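Local atomic coordinates of DNA repair protein RecO (PDB entry 1U5K), a protein that probably takes part in DNA repair and in recombination by the RecF pathway, and carries a bound zinc ion. Residues Ala154-Pro159 with Ser174-Leu179; Asn7-Val12 with Val75-Leu80; Lys220-Thr223 with Val229-Trp232; Tyr89-Leu94 with Pro127-Val132. All coordinates share one frame; numbering follows the deposited sequence.

Contact 1: Ala154-Pro159 with Ser174-Leu179; sequences ARCGAP and SKCAAL. With ZN (zinc ion), chain C.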
loop_
_atom_site.group_PDB
_atom_site.type_symbol
_atom_site.label_atom_id
_atom_site.label_comp_id
_atom_site.label_asym_id
_atom_site.label_seq_id
_atom_site.Cartn_x
_atom_site.Cartn_y
_atom_site.Cartn_z
ATOM N N ALA A 154 -11.400 -26.159 -8.666
ATOM C CA ALA A 154 -10.702 -25.279 -9.591
ATOM C C ALA A 154 -9.639 -26.038 -10.386
ATOM O O ALA A 154 -9.188 -25.559 -11.418
ATOM C CB ALA A 154 -10.054 -24.141 -8.824
ATOM N N ARG A 155 -9.235 -27.223 -9.933
ATOM C CA ARG A 155 -8.212 -27.974 -10.654
ATOM C C ARG A 155 -8.806 -29.057 -11.556
ATOM O O ARG A 155 -8.587 -29.029 -12.760
ATOM C CB ARG A 155 -7.205 -28.547 -9.658
ATOM C CG ARG A 155 -6.118 -29.424 -10.242
ATOM C CD ARG A 155 -4.948 -29.638 -9.319
ATOM N NE ARG A 155 -3.831 -30.438 -9.829
ATOM C CZ ARG A 155 -3.704 -31.758 -9.670
ATOM N NH1 ARG A 155 -4.671 -32.455 -9.113
ATOM N NH2 ARG A 155 -2.610 -32.398 -10.063
ATOM N N CYS A 156 -9.532 -30.019 -10.997
ATOM C CA CYS A 156 -10.043 -31.147 -11.766
ATOM C C CYS A 156 -11.509 -31.047 -12.180
ATOM O O CYS A 156 -11.977 -31.853 -12.981
ATOM C CB CYS A 156 -9.873 -32.432 -10.973
ATOM S SG CYS A 156 -11.045 -32.662 -9.625
ATOM N N GLY A 157 -12.264 -30.143 -11.568
ATOM C CA GLY A 157 -13.637 -29.912 -11.952
ATOM C C GLY A 157 -14.680 -30.669 -11.155
ATOM O O GLY A 157 -15.854 -30.489 -11.456
ATOM N N ALA A 158 -14.273 -31.494 -10.200
ATOM C CA ALA A 158 -15.198 -32.237 -9.344
ATOM C C ALA A 158 -16.209 -31.354 -8.618
ATOM O O ALA A 158 -15.900 -30.264 -8.131
ATOM C CB ALA A 158 -14.486 -33.103 -8.330
ATOM N N PRO A 159 -17.452 -31.819 -8.594
ATOM C CA PRO A 159 -18.548 -31.043 -8.008
ATOM C C PRO A 159 -18.412 -30.822 -6.508
ATOM O O PRO A 159 -17.921 -31.673 -5.770
ATOM C CB PRO A 159 -19.817 -31.813 -8.400
ATOM C CG PRO A 159 -19.373 -33.019 -9.116
ATOM C CD PRO A 159 -17.876 -33.067 -9.250
ATOM N N SER A 174 -11.282 -32.734 -2.231
ATOM C CA SER A 174 -10.477 -33.461 -1.254
ATOM C C SER A 174 -9.277 -34.141 -1.910
ATOM O O SER A 174 -8.230 -34.270 -1.286
ATOM C CB SER A 174 -11.334 -34.459 -0.463
ATOM O OG SER A 174 -11.738 -35.550 -1.286
ATOM N N LYS A 175 -9.375 -34.485 -3.190
ATOM C CA LYS A 175 -8.275 -35.131 -3.877
ATOM C C LYS A 175 -7.207 -34.156 -4.359
ATOM O O LYS A 175 -6.036 -34.507 -4.358
ATOM C CB LYS A 175 -8.792 -35.972 -5.048
ATOM C CG LYS A 175 -9.720 -37.119 -4.678
ATOM C CD LYS A 175 -9.085 -38.314 -3.989
ATOM C CE LYS A 175 -10.033 -39.535 -3.949
ATOM N NZ LYS A 175 -9.779 -40.526 -5.071
ATOM N N CYS A 176 -7.566 -32.927 -4.712
ATOM C CA CYS A 176 -6.610 -31.951 -5.217
ATOM C C CYS A 176 -5.999 -31.137 -4.080
ATOM O O CYS A 176 -4.941 -30.553 -4.233
ATOM C CB CYS A 176 -7.297 -31.052 -6.242
ATOM S SG CYS A 176 -7.724 -31.884 -7.786
ATOM N N ALA A 177 -6.622 -31.168 -2.910
ATOM C CA ALA A 177 -6.267 -30.313 -1.790
ATOM C C ALA A 177 -5.207 -30.953 -0.888
ATOM O O ALA A 177 -5.138 -32.168 -0.736
ATOM C CB ALA A 177 -7.506 -30.000 -0.991
ATOM N N ALA A 178 -4.349 -30.116 -0.323
ATOM C CA ALA A 178 -3.379 -30.544 0.673
ATOM C C ALA A 178 -3.726 -29.959 2.041
ATOM O O ALA A 178 -2.995 -30.198 2.997
ATOM C CB ALA A 178 -1.991 -30.082 0.258
ATOM N N LEU A 179 -4.773 -29.145 2.125
ATOM C CA LEU A 179 -5.245 -28.595 3.390
ATOM C C LEU A 179 -6.600 -29.166 3.793
ATOM O O LEU A 179 -7.353 -29.624 2.938
ATOM C CB LEU A 179 -5.346 -27.073 3.275
ATOM C CG LEU A 179 -4.033 -26.335 3.025
ATOM C CD1 LEU A 179 -4.341 -24.858 2.764
ATOM C CD2 LEU A 179 -3.133 -26.523 4.230
HETATM ZN ZN ZN C . -10.124 -31.732 -7.747
#
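C156 and C176 meet at a zinc ion, each giving one sulfur to the metal, so the two loops 154-159 and 174-179 are joined through the ion more than by packing. C156 SG lies 2.3 Å from zinc and C176 SG lies 2.4 Å from it. C156 SG and C176 SG are 3.9 Å apart, far beyond a disulfide and close to the separation of two ligands on one tetrahedral metal. C153 and C173 supply the other two sulfurs. Cysteine suits all four places because its thiolate is a soft, polarisable ligand for zinc.

Hydrogen bonds to sulfur form a second layer. R155 runs out extended alongside C176, and its NH1 donates to C176 SG at 3.4 Å, the N-H...S angle being 155°. The sulfur sits in the guanidinium plane, at the edge of the group. With CG anti to the backbone N (chi1 177°), the aliphatic part of the R155 chain passes the same sulfur, R155 CG coming within 3.8 Å of C176 SG. The backbone N of A158 donates to C156 SG at 3.5 Å, nearly straight at 162°. Such donors, and the positive charge of R155, would be expected to offset part of the negative charge that four thiolates bring to one zinc.

G157, between C156 and A158, has a positive phi that glycine adopts easily, and the turn carries the amide of A158 back to the sulfur. Two CxxC pairs, C153 with C156 and C173 with C176, make this a Cys4 zinc site, consistent with the zinc beta-ribbon relationship of the RecO C-terminal family.

Contact 2: Asn7-Val12 with Val75-Leu80; sequences NRSGIV and VLEGAL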
loop_
_atom_site.group_PDB
_atom_site.type_symbol
_atom_site.label_atom_id
_atom_site.label_comp_id
_atom_site.label_asym_id
_atom_site.label_seq_id
_atom_site.Cartn_x
_atom_site.Cartn_y
_atom_site.Cartn_z
ATOM N N ASN A 7 -23.175 18.048 -13.528
ATOM C CA ASN A 7 -23.461 17.774 -12.132
ATOM C C ASN A 7 -23.269 16.280 -11.872
ATOM O O ASN A 7 -23.647 15.434 -12.688
ATOM C CB ASN A 7 -24.883 18.220 -11.787
ATOM C CG ASN A 7 -25.044 19.731 -11.830
ATOM O OD1 ASN A 7 -24.235 20.482 -11.288
ATOM N ND2 ASN A 7 -26.110 20.186 -12.470
ATOM N N ARG A 8 -22.597 15.984 -10.764
ATOM C CA ARG A 8 -22.331 14.618 -10.344
ATOM C C ARG A 8 -22.559 14.510 -8.845
ATOM O O ARG A 8 -22.543 15.507 -8.128
ATOM C CB ARG A 8 -20.903 14.233 -10.724
ATOM C CG ARG A 8 -20.733 14.016 -12.217
ATOM C CD ARG A 8 -21.149 12.602 -12.607
ATOM N NE ARG A 8 -20.077 12.242 -13.506
ATOM C CZ ARG A 8 -19.286 11.197 -13.473
ATOM N NH1 ARG A 8 -19.421 10.156 -12.661
ATOM N NH2 ARG A 8 -18.340 11.228 -14.391
ATOM N N SER A 9 -22.755 13.286 -8.365
ATOM C CA SER A 9 -23.069 13.048 -6.962
ATOM C C SER A 9 -22.511 11.686 -6.539
ATOM O O SER A 9 -22.725 10.665 -7.190
ATOM C CB SER A 9 -24.586 13.088 -6.755
ATOM O OG SER A 9 -24.910 13.027 -5.375
ATOM N N GLY A 10 -21.727 11.673 -5.470
ATOM C CA GLY A 10 -21.214 10.413 -4.975
ATOM C C GLY A 10 -20.392 10.611 -3.726
ATOM O O GLY A 10 -20.398 11.681 -3.124
ATOM N N ILE A 11 -19.661 9.553 -3.395
ATOM C CA ILE A 11 -18.957 9.415 -2.141
ATOM C C ILE A 11 -17.454 9.526 -2.357
ATOM O O ILE A 11 -16.877 8.805 -3.170
ATOM C CB ILE A 11 -19.315 8.037 -1.555
ATOM C CG1 ILE A 11 -20.809 8.019 -1.209
ATOM C CG2 ILE A 11 -18.532 7.871 -0.266
ATOM C CD1 ILE A 11 -21.355 6.686 -0.850
ATOM N N VAL A 12 -16.844 10.368 -1.534
ATOM C CA VAL A 12 -15.416 10.624 -1.556
ATOM C C VAL A 12 -14.741 9.406 -0.965
ATOM O O VAL A 12 -15.022 9.038 0.167
ATOM C CB VAL A 12 -15.039 11.846 -0.702
ATOM C CG1 VAL A 12 -13.549 12.099 -0.708
ATOM C CG2 VAL A 12 -15.750 13.061 -1.189
ATOM N N VAL A 75 -21.411 20.477 -2.616
ATOM C CA VAL A 75 -22.462 20.590 -1.614
ATOM C C VAL A 75 -22.548 19.262 -0.860
ATOM O O VAL A 75 -22.692 18.201 -1.470
ATOM C CB VAL A 75 -23.787 20.921 -2.332
ATOM C CG1 VAL A 75 -25.000 20.564 -1.485
ATOM C CG2 VAL A 75 -23.799 22.403 -2.702
ATOM N N LEU A 76 -22.458 19.314 0.463
ATOM C CA LEU A 76 -22.596 18.121 1.281
ATOM C C LEU A 76 -24.036 17.596 1.292
ATOM O O LEU A 76 -24.968 18.296 1.682
ATOM C CB LEU A 76 -22.049 18.405 2.679
ATOM C CG LEU A 76 -22.094 17.250 3.676
ATOM C CD1 LEU A 76 -21.100 16.185 3.240
ATOM C CD2 LEU A 76 -21.776 17.780 5.067
ATOM N N GLU A 77 -24.229 16.363 0.833
ATOM C CA GLU A 77 -25.545 15.742 0.745
ATOM C C GLU A 77 -25.832 14.705 1.828
ATOM O O GLU A 77 -26.976 14.346 2.074
ATOM C CB GLU A 77 -25.739 15.106 -0.630
ATOM C CG GLU A 77 -25.741 16.180 -1.704
ATOM C CD GLU A 77 -25.863 15.674 -3.127
ATOM O OE1 GLU A 77 -25.797 14.454 -3.385
ATOM O OE2 GLU A 77 -26.029 16.541 -4.008
ATOM N N GLY A 78 -24.790 14.227 2.491
ATOM C CA GLY A 78 -24.913 13.090 3.381
ATOM C C GLY A 78 -23.583 12.878 4.070
ATOM O O GLY A 78 -22.520 12.928 3.447
ATOM N N ALA A 79 -23.657 12.701 5.383
ATOM C CA ALA A 79 -22.498 12.340 6.180
ATOM C C ALA A 79 -22.887 11.265 7.186
ATOM O O ALA A 79 -24.066 11.090 7.484
ATOM C CB ALA A 79 -21.915 13.566 6.862
ATOM N N LEU A 80 -21.884 10.553 7.686
ATOM C CA LEU A 80 -22.035 9.506 8.689
ATOM C C LEU A 80 -21.016 9.808 9.791
ATOM O O LEU A 80 -19.884 9.315 9.751
ATOM C CB LEU A 80 -21.821 8.130 8.050
ATOM C CG LEU A 80 -22.756 7.706 6.918
ATOM C CD1 LEU A 80 -22.136 6.690 5.943
ATOM C CD2 LEU A 80 -24.047 7.110 7.466
#
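S9 and E77 make the whole of this contact, a hydrogen bond between two polar side chains on strands 5-17 and 69-78. The hydroxyl of S9 donates to the carboxylate of E77, with S9 OG to E77 OE1 at 2.6 Å, a short bond. It reaches OE1 on the syn side, 22° out of the carboxylate plane, while E77 OE2 is 3.9 Å from S9 OG. The glutamate has the length for this reach: its chain is extended beyond CG (chi2 177°) and so spans a gap in which the nearest CA atoms, those of S9 and E77, are 8.5 Å apart. Serine is short, and its OG, anti to the backbone N (chi1 -173°), is held out to meet the acid.

Beyond the pair, the strands are linked through strand 55-61, which lies between them in the curled sheet. H55 of that strand hydrogen-bonds through NE2 to S9 OG and also touches E77, while R8 and G10 make backbone bonds to V58 and V56. Opposite H55, strand 69-78 carries two residues, E77 and G78, a classic beta bulge. An alanine in place of S9 would remove the hydroxyl, and both E77 OE1 and H55 NE2 would probably be left without this shared partner, the carboxylate being free to turn.

The N-terminal domain has the OB fold, a curled five-stranded sheet, and the chemistry implies a polar link at its surface. Because the S9 proton goes to E77 OE1, H55 NE2 is the likely donor to S9 OG, a role that a neutral imidazole can fill, and the carboxylate charge would tend to polarise the hydroxyl between them.

Contact 3: Lys220-Thr223 with Val229-Trp232; sequences KFVT and VHSW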
loop_
_atom_site.group_PDB
_atom_site.type_symbol
_atom_site.label_atom_id
_atom_site.label_comp_id
_atom_site.label_asym_id
_atom_site.label_seq_id
_atom_site.Cartn_x
_atom_site.Cartn_y
_atom_site.Cartn_z
ATOM N N LYS A 220 -6.731 -13.617 -1.948
ATOM C CA LYS A 220 -6.136 -14.462 -2.966
ATOM C C LYS A 220 -6.935 -14.381 -4.267
ATOM O O LYS A 220 -6.384 -14.157 -5.346
ATOM C CB LYS A 220 -6.093 -15.919 -2.484
ATOM C CG LYS A 220 -5.371 -16.897 -3.401
ATOM C CD LYS A 220 -4.010 -16.428 -3.881
ATOM C CE LYS A 220 -2.891 -16.420 -2.861
ATOM N NZ LYS A 220 -1.607 -16.226 -3.613
ATOM N N PHE A 221 -8.243 -14.579 -4.158
ATOM C CA PHE A 221 -9.117 -14.526 -5.317
ATOM C C PHE A 221 -9.003 -13.199 -6.059
ATOM O O PHE A 221 -8.812 -13.209 -7.275
ATOM C CB PHE A 221 -10.567 -14.787 -4.894
ATOM C CG PHE A 221 -11.549 -14.774 -6.026
ATOM C CD1 PHE A 221 -11.593 -15.802 -6.945
ATOM C CD2 PHE A 221 -12.406 -13.714 -6.201
ATOM C CE1 PHE A 221 -12.521 -15.805 -7.977
ATOM C CE2 PHE A 221 -13.319 -13.700 -7.246
ATOM C CZ PHE A 221 -13.371 -14.749 -8.129
ATOM N N VAL A 222 -9.128 -12.077 -5.354
ATOM C CA VAL A 222 -9.136 -10.767 -5.997
ATOM C C VAL A 222 -7.791 -10.467 -6.677
ATOM O O VAL A 222 -7.746 -9.971 -7.797
ATOM C CB VAL A 222 -9.604 -9.639 -5.051
ATOM C CG1 VAL A 222 -9.351 -8.277 -5.668
ATOM C CG2 VAL A 222 -11.081 -9.783 -4.704
ATOM N N THR A 223 -6.701 -10.765 -5.991
ATOM C CA THR A 223 -5.348 -10.552 -6.464
ATOM C C THR A 223 -5.059 -11.449 -7.663
ATOM O O THR A 223 -4.385 -10.999 -8.572
ATOM C CB THR A 223 -4.343 -10.820 -5.325
ATOM O OG1 THR A 223 -4.458 -9.778 -4.339
ATOM C CG2 THR A 223 -2.920 -10.587 -5.825
ATOM N N VAL A 229 -2.015 -3.525 -7.649
ATOM C CA VAL A 229 -1.152 -3.643 -6.480
ATOM C C VAL A 229 -1.934 -4.165 -5.280
ATOM O O VAL A 229 -1.373 -4.701 -4.334
ATOM C CB VAL A 229 -0.564 -2.266 -6.102
ATOM C CG1 VAL A 229 0.198 -1.705 -7.304
ATOM C CG2 VAL A 229 -1.661 -1.293 -5.565
ATOM N N HIS A 230 -3.242 -3.942 -5.271
ATOM C CA HIS A 230 -4.061 -4.430 -4.164
ATOM C C HIS A 230 -3.500 -3.996 -2.805
ATOM O O HIS A 230 -3.375 -4.764 -1.847
ATOM C CB HIS A 230 -4.294 -5.937 -4.326
ATOM C CG HIS A 230 -5.062 -6.267 -5.571
ATOM N ND1 HIS A 230 -6.355 -5.846 -5.771
ATOM C CD2 HIS A 230 -4.676 -6.854 -6.728
ATOM C CE1 HIS A 230 -6.744 -6.175 -6.988
ATOM N NE2 HIS A 230 -5.748 -6.804 -7.582
ATOM N N SER A 231 -3.213 -2.701 -2.738
ATOM C CA SER A 231 -2.863 -2.009 -1.501
ATOM C C SER A 231 -3.973 -2.000 -0.447
ATOM O O SER A 231 -3.779 -1.740 0.738
ATOM C CB SER A 231 -2.375 -0.601 -1.841
ATOM O OG SER A 231 -3.350 0.185 -2.501
ATOM N N TRP A 232 -5.202 -2.227 -0.872
ATOM C CA TRP A 232 -6.314 -2.340 0.055
ATOM C C TRP A 232 -6.110 -3.447 1.071
ATOM O O TRP A 232 -6.715 -3.436 2.138
ATOM C CB TRP A 232 -7.612 -2.572 -0.717
ATOM C CG TRP A 232 -7.680 -3.855 -1.462
ATOM C CD1 TRP A 232 -7.339 -4.046 -2.759
ATOM C CD2 TRP A 232 -8.128 -5.122 -0.964
ATOM N NE1 TRP A 232 -7.503 -5.365 -3.097
ATOM C CE2 TRP A 232 -8.005 -6.047 -2.017
ATOM C CE3 TRP A 232 -8.622 -5.577 0.258
ATOM C CZ2 TRP A 232 -8.381 -7.387 -1.888
ATOM C CZ3 TRP A 232 -8.986 -6.919 0.392
ATOM C CH2 TRP A 232 -8.838 -7.813 -0.670
#
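H230 lies against the last turns of helix 211-225, one face of its imidazole turned to the backbone N of T223. The tight part of the contact is here. V222 CG1 is 3.6 Å from H230 CE1, and T223 CA is 3.8 Å from H230 CD2, so the flat ring rests on backbone as well as side chain. CG1 of V222 stands anti to the backbone N (chi1 169°), which points this methyl at both aromatic residues; V222 CG1 also lies 4.0 Å from W232 CZ2. A branched valine packs here without any polar group to satisfy.

W232 NE1 donates to H230 ND1 at 2.9 Å, close to the indole plane but tilted 18° from that of the imidazole. ND1 is thus an acceptor, and NE2, which faces the carbonyl of V226, must be the donor; the two bonds fix the tautomer and the rotation of the ring. With an alanine at this position, W232 NE1 and V226 O would probably both lose their mates and a gap would open over T223.

The side chain of T223 is the looser part, partly exposed. Its OG1 only brushes the imidazole, and its hydrogen bond goes back to E219 O. Outside the tight contact, V229 and S231 pack on P86 and Y89 of the second subunit.

The chain after helix 211-225 thus turns back and sets W232 between that helix, at V222, and F98 and L94 of helix 86-102, a helix-turn packing in the C-terminal helical bundle.

Contact 4: Tyr89-Leu94 with Pro127-Val132; sequences YAFAHL and PDPEWV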
loop_
_atom_site.group_PDB
_atom_site.type_symbol
_atom_site.label_atom_id
_atom_site.label_comp_id
_atom_site.label_asym_id
_atom_site.label_seq_id
_atom_site.Cartn_x
_atom_site.Cartn_y
_atom_site.Cartn_z
ATOM N N TYR A 89 -14.254 3.724 11.109
ATOM C CA TYR A 89 -13.421 4.363 10.109
ATOM C C TYR A 89 -12.596 3.331 9.341
ATOM O O TYR A 89 -12.550 3.378 8.117
ATOM C CB TYR A 89 -12.510 5.416 10.740
ATOM C CG TYR A 89 -11.780 6.273 9.749
ATOM C CD1 TYR A 89 -12.220 7.558 9.460
ATOM C CD2 TYR A 89 -10.602 5.827 9.140
ATOM C CE1 TYR A 89 -11.533 8.360 8.572
ATOM C CE2 TYR A 89 -9.899 6.627 8.255
ATOM C CZ TYR A 89 -10.372 7.903 7.991
ATOM O OH TYR A 89 -9.723 8.737 7.104
ATOM N N ALA A 90 -11.991 2.396 10.060
ATOM C CA ALA A 90 -11.109 1.387 9.491
ATOM C C ALA A 90 -11.827 0.528 8.463
ATOM O O ALA A 90 -11.257 0.241 7.420
ATOM C CB ALA A 90 -10.469 0.526 10.588
ATOM N N PHE A 91 -13.065 0.130 8.744
ATOM C CA PHE A 91 -13.856 -0.678 7.830
ATOM C C PHE A 91 -14.413 0.134 6.658
ATOM O O PHE A 91 -14.427 -0.391 5.546
ATOM C CB PHE A 91 -14.901 -1.517 8.577
ATOM C CG PHE A 91 -14.303 -2.686 9.312
ATOM C CD1 PHE A 91 -14.299 -2.738 10.699
ATOM C CD2 PHE A 91 -13.682 -3.721 8.615
ATOM C CE1 PHE A 91 -13.663 -3.786 11.376
ATOM C CE2 PHE A 91 -13.094 -4.782 9.287
ATOM C CZ PHE A 91 -13.061 -4.819 10.680
ATOM N N ALA A 92 -14.828 1.385 6.871
ATOM C CA ALA A 92 -15.202 2.290 5.791
ATOM C C ALA A 92 -14.029 2.427 4.821
ATOM O O ALA A 92 -14.201 2.386 3.608
ATOM C CB ALA A 92 -15.632 3.686 6.310
ATOM N N HIS A 93 -12.833 2.599 5.370
ATOM C CA HIS A 93 -11.616 2.797 4.594
ATOM C C HIS A 93 -11.264 1.557 3.767
ATOM O O HIS A 93 -10.916 1.671 2.598
ATOM C CB HIS A 93 -10.530 3.146 5.585
ATOM C CG HIS A 93 -9.269 3.704 5.008
ATOM N ND1 HIS A 93 -9.220 4.395 3.818
ATOM C CD2 HIS A 93 -8.013 3.730 5.512
ATOM C CE1 HIS A 93 -7.983 4.804 3.602
ATOM N NE2 HIS A 93 -7.226 4.385 4.598
ATOM N N LEU A 94 -11.400 0.380 4.363
ATOM C CA LEU A 94 -11.277 -0.871 3.636
ATOM C C LEU A 94 -12.262 -0.951 2.466
ATOM O O LEU A 94 -11.852 -1.276 1.356
ATOM C CB LEU A 94 -11.404 -2.062 4.578
ATOM C CG LEU A 94 -11.472 -3.469 3.994
ATOM C CD1 LEU A 94 -10.266 -3.752 3.124
ATOM C CD2 LEU A 94 -11.545 -4.454 5.139
ATOM N N PRO A 127 -23.849 -3.217 14.685
ATOM C CA PRO A 127 -22.998 -3.680 15.786
ATOM C C PRO A 127 -21.677 -4.361 15.394
ATOM O O PRO A 127 -20.740 -4.241 16.171
ATOM C CB PRO A 127 -23.888 -4.660 16.569
ATOM C CG PRO A 127 -25.263 -4.611 15.998
ATOM C CD PRO A 127 -25.243 -3.656 14.850
ATOM N N ASP A 128 -21.594 -5.009 14.236
ATOM C CA ASP A 128 -20.451 -5.812 13.825
ATOM C C ASP A 128 -19.977 -5.320 12.443
ATOM O O ASP A 128 -20.325 -5.885 11.401
ATOM C CB ASP A 128 -20.915 -7.266 13.796
ATOM C CG ASP A 128 -19.785 -8.250 13.622
ATOM O OD1 ASP A 128 -18.645 -7.862 13.281
ATOM O OD2 ASP A 128 -20.001 -9.463 13.806
ATOM N N PRO A 129 -19.245 -4.214 12.424
ATOM C CA PRO A 129 -18.805 -3.656 11.142
ATOM C C PRO A 129 -17.854 -4.569 10.375
ATOM O O PRO A 129 -17.962 -4.526 9.152
ATOM C CB PRO A 129 -18.217 -2.297 11.505
ATOM C CG PRO A 129 -17.845 -2.440 12.894
ATOM C CD PRO A 129 -18.868 -3.341 13.554
ATOM N N GLU A 130 -17.051 -5.406 11.026
ATOM C CA GLU A 130 -16.234 -6.367 10.293
ATOM C C GLU A 130 -17.135 -7.250 9.435
ATOM O O GLU A 130 -16.821 -7.520 8.270
ATOM C CB GLU A 130 -15.359 -7.244 11.194
ATOM C CG GLU A 130 -14.480 -8.162 10.354
ATOM C CD GLU A 130 -13.737 -9.223 11.130
ATOM O OE1 GLU A 130 -14.170 -9.473 12.265
ATOM O OE2 GLU A 130 -12.726 -9.794 10.653
ATOM N N TRP A 131 -18.256 -7.688 10.008
ATOM C CA TRP A 131 -19.154 -8.599 9.318
ATOM C C TRP A 131 -19.831 -7.887 8.142
ATOM O O TRP A 131 -20.032 -8.476 7.074
ATOM C CB TRP A 131 -20.191 -9.262 10.235
ATOM C CG TRP A 131 -20.978 -10.305 9.517
ATOM C CD1 TRP A 131 -22.316 -10.303 9.297
ATOM C CD2 TRP A 131 -20.475 -11.491 8.893
ATOM N NE1 TRP A 131 -22.675 -11.402 8.559
ATOM C CE2 TRP A 131 -21.568 -12.160 8.309
ATOM C CE3 TRP A 131 -19.202 -12.064 8.768
ATOM C CZ2 TRP A 131 -21.434 -13.358 7.602
ATOM C CZ3 TRP A 131 -19.064 -13.216 8.040
ATOM C CH2 TRP A 131 -20.178 -13.875 7.498
ATOM N N VAL A 132 -20.201 -6.627 8.337
ATOM C CA VAL A 132 -20.736 -5.841 7.224
ATOM C C VAL A 132 -19.718 -5.843 6.078
ATOM O O VAL A 132 -20.062 -6.089 4.922
ATOM C CB VAL A 132 -21.097 -4.410 7.651
ATOM C CG1 VAL A 132 -21.632 -3.577 6.503
ATOM C CG2 VAL A 132 -22.161 -4.414 8.757
#
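Helix 86-102 and the first turn of helix 129-141 come nearest at F91 and E130, whose CA atoms are 6.6 Å apart. The ring of F91 does the touching: it lies flat over the backbone of P129 and E130, presenting one face to them. E130 CA stands 3.7 Å from the centroid of the F91 ring and 16° off its normal, a CH-pi contact that the polarised hydrogen of an alpha carbon suits well. F91 CZ reaches E130 CB at 3.4 Å, and F91 CD1 meets P129 CB at 4.0 Å. With CG beside the backbone N (chi1 -74°), the phenylalanine leans across from its own helix to the start of the other.

This is helix packing at an N terminus in the helical bundle of the C-terminal region. D128 is the N-cap, its OD1 accepting a weak bond from W131 N at 3.3 Å, a task its short acid side chain suits. N-H groups of a first turn have no carbonyl of a preceding turn to bond to, so proline at 129 costs the helix no bond, and its ring offers an apolar surface to F91.

CB and CG of E130 cross over the CZ and CE2 end of the aromatic ring, the carboxylate and ring planes being 30° apart. Beyond, its OE1 forms a salt bridge with R211 and its OE2 accepts from W215 NE1; R211 also bridges to D128. F91 itself touches V123 of helix 110-125, which V132 meets as well.

How the contacts relate
From the N terminus, contact 2 comes first: across 62 intervening residues, which hold 32 strand residues and no helix, it ties together the two strands, 5-17 and 69-78, that flank strand 55-61. Helix 86-102 follows, and contact 4 joins it to helix 129-141, closing a loop that includes helix 110-125. Contact 1 then closes a short loop around zinc, far out on the surface, its centre and that of contact 2 about 46 Å apart. Contact 3 is last, folding the chain back on helix 211-225. All four run in series, with none nested or crossed. Contacts 3 and 4 touch, W232 O lying 3.7 Å from L94 CD1, which joins the segment after helix 211-225 to helix 86-102.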